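Side-chain contacts in fatty acid amide hydrolase (Candida albicans, PDB 6KVR), which probably hydrolyses monocarboxylic acid amides, fatty acid amides among them, to the carboxylate and ammonium as a member of the amidase family: residues S20-Y23 with T24-L28; A435-R438 with E439-V442. All blocks are in the same frame, centred on the assembly; numbering follows the deposited sequence.

Contact 1. Residues S20-Y23 with T24-L28; sequences SEIY and TKEWL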
loop_
_atom_site.group_PDB
_atom_site.type_symbol
_atom_site.label_atom_id
_atom_site.label_comp_id
_atom_site.label_asym_id
_atom_site.label_seq_id
_atom_site.Cartn_x
_atom_site.Cartn_y
_atom_site.Cartn_z
ATOM N N SER A 20 -33.679 -23.041 -7.650
ATOM C CA SER A 20 -34.904 -22.268 -7.480
ATOM C C SER A 20 -35.792 -22.813 -6.364
ATOM O O SER A 20 -36.548 -22.049 -5.750
ATOM C CB SER A 20 -35.683 -22.214 -8.794
ATOM O OG SER A 20 -36.719 -21.247 -8.686
ATOM N N GLU A 21 -35.726 -24.113 -6.080
ATOM C CA GLU A 21 -36.554 -24.646 -5.003
ATOM C C GLU A 21 -36.065 -24.154 -3.645
ATOM O O GLU A 21 -36.852 -23.642 -2.837
ATOM C CB GLU A 21 -36.577 -26.175 -5.059
ATOM C CG GLU A 21 -37.349 -26.818 -3.915
ATOM C CD GLU A 21 -37.208 -28.333 -3.894
ATOM O OE1 GLU A 21 -36.720 -28.895 -4.904
ATOM O OE2 GLU A 21 -37.586 -28.961 -2.874
ATOM N N ILE A 22 -34.757 -24.270 -3.389
ATOM C CA ILE A 22 -34.205 -23.842 -2.104
ATOM C C ILE A 22 -34.370 -22.339 -1.916
ATOM O O ILE A 22 -34.748 -21.875 -0.832
ATOM C CB ILE A 22 -32.732 -24.271 -1.980
ATOM C CG1 ILE A 22 -32.624 -25.797 -1.973
ATOM C CG2 ILE A 22 -32.113 -23.682 -0.710
ATOM C CD1 ILE A 22 -31.189 -26.320 -1.922
ATOM N N TYR A 23 -34.104 -21.552 -2.966
ATOM C CA TYR A 23 -34.288 -20.107 -2.857
ATOM C C TYR A 23 -35.736 -19.763 -2.530
ATOM O O TYR A 23 -36.006 -18.972 -1.617
ATOM C CB TYR A 23 -33.840 -19.406 -4.147
ATOM C CG TYR A 23 -34.124 -17.907 -4.181
ATOM C CD1 TYR A 23 -33.289 -17.004 -3.527
ATOM C CD2 TYR A 23 -35.234 -17.395 -4.867
ATOM C CE1 TYR A 23 -33.543 -15.622 -3.561
ATOM C CE2 TYR A 23 -35.493 -16.019 -4.905
ATOM C CZ TYR A 23 -34.642 -15.141 -4.244
ATOM O OH TYR A 23 -34.888 -13.773 -4.264
ATOM N N THR A 24 -36.692 -20.357 -3.252
ATOM C CA THR A 24 -38.090 -19.978 -3.031
ATOM C C THR A 24 -38.559 -20.334 -1.620
ATOM O O THR A 24 -39.284 -19.557 -0.992
ATOM C CB THR A 24 -39.008 -20.617 -4.076
ATOM O OG1 THR A 24 -38.502 -20.361 -5.389
ATOM C CG2 THR A 24 -40.402 -20.016 -3.985
ATOM N N LYS A 25 -38.133 -21.482 -1.087
ATOM C CA LYS A 25 -38.598 -21.880 0.245
ATOM C C LYS A 25 -37.881 -21.133 1.372
ATOM O O LYS A 25 -38.536 -20.596 2.273
ATOM C CB LYS A 25 -38.442 -23.390 0.446
ATOM C CG LYS A 25 -39.609 -23.989 1.217
ATOM C CD LYS A 25 -39.541 -25.508 1.354
ATOM C CE LYS A 25 -40.905 -26.139 1.029
ATOM N NZ LYS A 25 -42.042 -25.612 1.858
ATOM N N GLU A 26 -36.543 -21.114 1.358
ATOM C CA GLU A 26 -35.778 -20.627 2.504
ATOM C C GLU A 26 -35.469 -19.138 2.465
ATOM O O GLU A 26 -35.257 -18.546 3.529
ATOM C CB GLU A 26 -34.439 -21.371 2.647
ATOM C CG GLU A 26 -34.480 -22.833 2.292
ATOM C CD GLU A 26 -35.167 -23.654 3.370
ATOM O OE1 GLU A 26 -35.480 -23.084 4.446
ATOM O OE2 GLU A 26 -35.410 -24.865 3.141
ATOM N N TRP A 27 -35.419 -18.511 1.288
ATOM C CA TRP A 27 -34.927 -17.133 1.230
ATOM C C TRP A 27 -35.923 -16.126 0.674
ATOM O O TRP A 27 -36.003 -15.004 1.189
ATOM C CB TRP A 27 -33.630 -17.098 0.425
ATOM C CG TRP A 27 -32.568 -17.917 1.098
ATOM C CD1 TRP A 27 -32.231 -19.207 0.818
ATOM C CD2 TRP A 27 -31.727 -17.509 2.186
ATOM N NE1 TRP A 27 -31.221 -19.625 1.650
ATOM C CE2 TRP A 27 -30.897 -18.606 2.504
ATOM C CE3 TRP A 27 -31.590 -16.323 2.915
ATOM C CZ2 TRP A 27 -29.943 -18.558 3.516
ATOM C CZ3 TRP A 27 -30.640 -16.275 3.930
ATOM C CH2 TRP A 27 -29.822 -17.386 4.214
ATOM N N LEU A 28 -36.704 -16.495 -0.340
ATOM C CA LEU A 28 -37.663 -15.563 -0.929
ATOM C C LEU A 28 -38.604 -14.895 0.070
ATOM O O LEU A 28 -38.878 -13.695 -0.106
ATOM C CB LEU A 28 -38.473 -16.280 -2.014
ATOM C CG LEU A 28 -39.515 -15.437 -2.759
ATOM C CD1 LEU A 28 -38.922 -14.122 -3.293
ATOM C CD2 LEU A 28 -40.117 -16.256 -3.892
#

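Contact 2. Residues A435-R438 with E439-V442; sequences ASNR and ELNV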
loop_
_atom_site.group_PDB
_atom_site.type_symbol
_atom_site.label_atom_id
_atom_site.label_comp_id
_atom_site.label_asym_id
_atom_site.label_seq_id
_atom_site.Cartn_x
_atom_site.Cartn_y
_atom_site.Cartn_z
ATOM N N ALA A 435 2.033 -18.296 -6.996
ATOM C CA ALA A 435 3.041 -17.870 -7.966
ATOM C C ALA A 435 2.422 -17.182 -9.172
ATOM O O ALA A 435 2.982 -16.206 -9.678
ATOM C CB ALA A 435 3.878 -19.061 -8.428
ATOM N N SER A 436 1.281 -17.686 -9.671
ATOM C CA SER A 436 0.668 -17.053 -10.838
ATOM C C SER A 436 -0.022 -15.736 -10.477
ATOM O O SER A 436 -0.111 -14.840 -11.322
ATOM C CB SER A 436 -0.328 -18.005 -11.501
ATOM O OG SER A 436 0.275 -19.259 -11.783
ATOM N N ASN A 437 -0.535 -15.602 -9.248
ATOM C CA ASN A 437 -1.064 -14.314 -8.800
ATOM C C ASN A 437 0.052 -13.279 -8.687
ATOM O O ASN A 437 -0.127 -12.120 -9.079
ATOM C CB ASN A 437 -1.792 -14.478 -7.459
ATOM C CG ASN A 437 -2.688 -13.273 -7.102
ATOM O OD1 ASN A 437 -2.634 -12.217 -7.733
ATOM N ND2 ASN A 437 -3.498 -13.434 -6.069
ATOM N N ARG A 438 1.225 -13.690 -8.187
ATOM C CA ARG A 438 2.355 -12.771 -8.068
ATOM C C ARG A 438 2.823 -12.252 -9.427
ATOM O O ARG A 438 3.214 -11.079 -9.543
ATOM C CB ARG A 438 3.505 -13.456 -7.329
ATOM C CG ARG A 438 3.225 -13.669 -5.865
ATOM C CD ARG A 438 4.482 -14.123 -5.140
ATOM N NE ARG A 438 4.174 -14.598 -3.800
ATOM C CZ ARG A 438 5.029 -15.259 -3.039
ATOM N NH1 ARG A 438 6.266 -15.494 -3.444
ATOM N NH2 ARG A 438 4.633 -15.700 -1.846
ATOM N N GLU A 439 2.766 -13.090 -10.468
ATOM C CA GLU A 439 3.107 -12.625 -11.813
ATOM C C GLU A 439 2.148 -11.541 -12.302
ATOM O O GLU A 439 2.575 -10.584 -12.965
ATOM C CB GLU A 439 3.129 -13.801 -12.789
ATOM C CG GLU A 439 4.397 -14.663 -12.702
ATOM C CD GLU A 439 4.274 -15.920 -13.531
ATOM O OE1 GLU A 439 3.329 -15.991 -14.348
ATOM O OE2 GLU A 439 5.111 -16.834 -13.370
ATOM N N LEU A 440 0.851 -11.663 -11.993
ATOM C CA LEU A 440 -0.068 -10.568 -12.332
ATOM C C LEU A 440 0.330 -9.268 -11.621
ATOM O O LEU A 440 0.241 -8.185 -12.207
ATOM C CB LEU A 440 -1.505 -10.939 -11.983
ATOM C CG LEU A 440 -2.159 -12.173 -12.620
ATOM C CD1 LEU A 440 -3.541 -12.376 -12.009
ATOM C CD2 LEU A 440 -2.229 -12.084 -14.161
ATOM N N ASN A 441 0.763 -9.367 -10.352
ATOM C CA ASN A 441 1.255 -8.214 -9.598
ATOM C C ASN A 441 2.450 -7.563 -10.291
ATOM O O ASN A 441 2.585 -6.332 -10.281
ATOM C CB ASN A 441 1.678 -8.642 -8.182
ATOM C CG ASN A 441 0.508 -9.027 -7.298
ATOM O OD1 ASN A 441 -0.655 -8.697 -7.582
ATOM N ND2 ASN A 441 0.811 -9.732 -6.206
ATOM N N VAL A 442 3.361 -8.383 -10.827
ATOM C CA VAL A 442 4.537 -7.868 -11.530
ATOM C C VAL A 442 4.107 -7.065 -12.750
ATOM O O VAL A 442 4.587 -5.949 -12.980
ATOM C CB VAL A 442 5.489 -9.019 -11.921
ATOM C CG1 VAL A 442 6.533 -8.537 -12.940
ATOM C CG2 VAL A 442 6.195 -9.600 -10.685
HETATM O O HOH W 1 0.001 -15.341 -14.123
#

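Contact 1. Residues S20-Y23 with T24-L28
The carbonyl oxygen of Ser20 receives both the amide and the hydroxyl of Thr24, in the first turn of the helix 20-40. Lys25 N and Glu26 N follow with ordinary alpha-helical bonds to Glu21 O and Ile22 O. The pattern then widens: Tyr23 O takes Trp27 N at 3.0 Å and also Leu28 N at 2.9 Å, the two donors arriving from opposite faces of the carbonyl plane. The second of these closes a turn one residue longer than the alpha-helical one.

Thr24 OG1 sits 2.6 Å from Ser20 O and donates its proton to it. With chi1 at -51°, OG1 lies beside its own backbone N and is carried back over the preceding turn. The amide reaches the same oxygen from well above the carbonyl plane, whereas the hydroxyl is tilted only 19° from it.

Tyr23 carries the apolar part. Its ring is swung forward along the helix because CG is anti to the backbone N (chi1 174°). CD1 lies 4.0 Å from Trp27 CB and CE2 4.2 Å from Leu28 CB, so the ring bears on two successive beta carbons. The Tyr23 and Trp27 side chains cross at about a right angle. One residue earlier, Ile22 CG2 meets Glu26 CG at 3.9 Å, the two side chains crossing at a slant. Loop residues Glu413, Ser411 and Val173 pack on the aromatic pair, Glu413 against Tyr23 and the other two against Trp27.

The local signature is a pi-type turn, with an i to i+5 bond, set into the start of an otherwise alpha-helical segment at the protein surface.

Contact 2. Residues A435-R438 with E439-V442
Glu439 folds back on Ala435 and Ser436 one turn earlier in the alpha helix 434-457, within the amidase family region. Its amide bonds Ala435 O at 3.2 Å, and its CG passes 3.7 Å from that same oxygen. Extended beyond CG, the chain runs back along the helix surface. A water donates a good bond to Ser436 O at 2.8 Å but only a weak one to Glu439 OE1, so the bridge it makes between backbone carbonyl and carboxylate is loose.

Leu440 follows with a weak amide bond to Ser436 O. Its CB approaches Asn437 O to 3.4 Å, while CG lies 3.6 Å from Ser436 O. The buried side chain packs on Thr391, Lys394 and Met395 of the helix 385-397, joining the two helices.

Asn441 N bonds Asn437 O. With chi1 at -70°, CG stands beside the backbone N and the amide group leans back toward the preceding turn. The side chains of Asn437 and Asn441 cross with their amide planes 47° apart and their OD1 atoms 4.0 Å from each other. Ser291 OG of the same chain lies within hydrogen-bonding distance of both OD1 atoms, so its single proton must be shared or alternate between them, while Asn441 ND2 reaches Gly288 O of the second subunit; one buried amide thus serves its own chain at the oxygen and the neighbour at the nitrogen.

Val442 N is 3.0 Å from Arg438 O in a regular helical bond, and its CG2 lies 3.5 Å from the same oxygen.

Contact 1 comes first along the chain, at the start of the helix 20-40, and contact 2 follows some four hundred residues later near the start of the helix 434-457. Their centres are 40 Å apart and their nearest atoms about 29 Å, so they do not touch and share neither a helix nor a strand. Both lie near the periphery, 31 and 29 Å from the chain's centre. Contact 1 is a surface turn untouched by the other subunit, whereas contact 2 lies at the dimer interface, so of the two helix starts only that one joins subunits. Only contact 2 approaches the predicted substrate site, with the Asn441 side chain about 12 Å from that of Ile254.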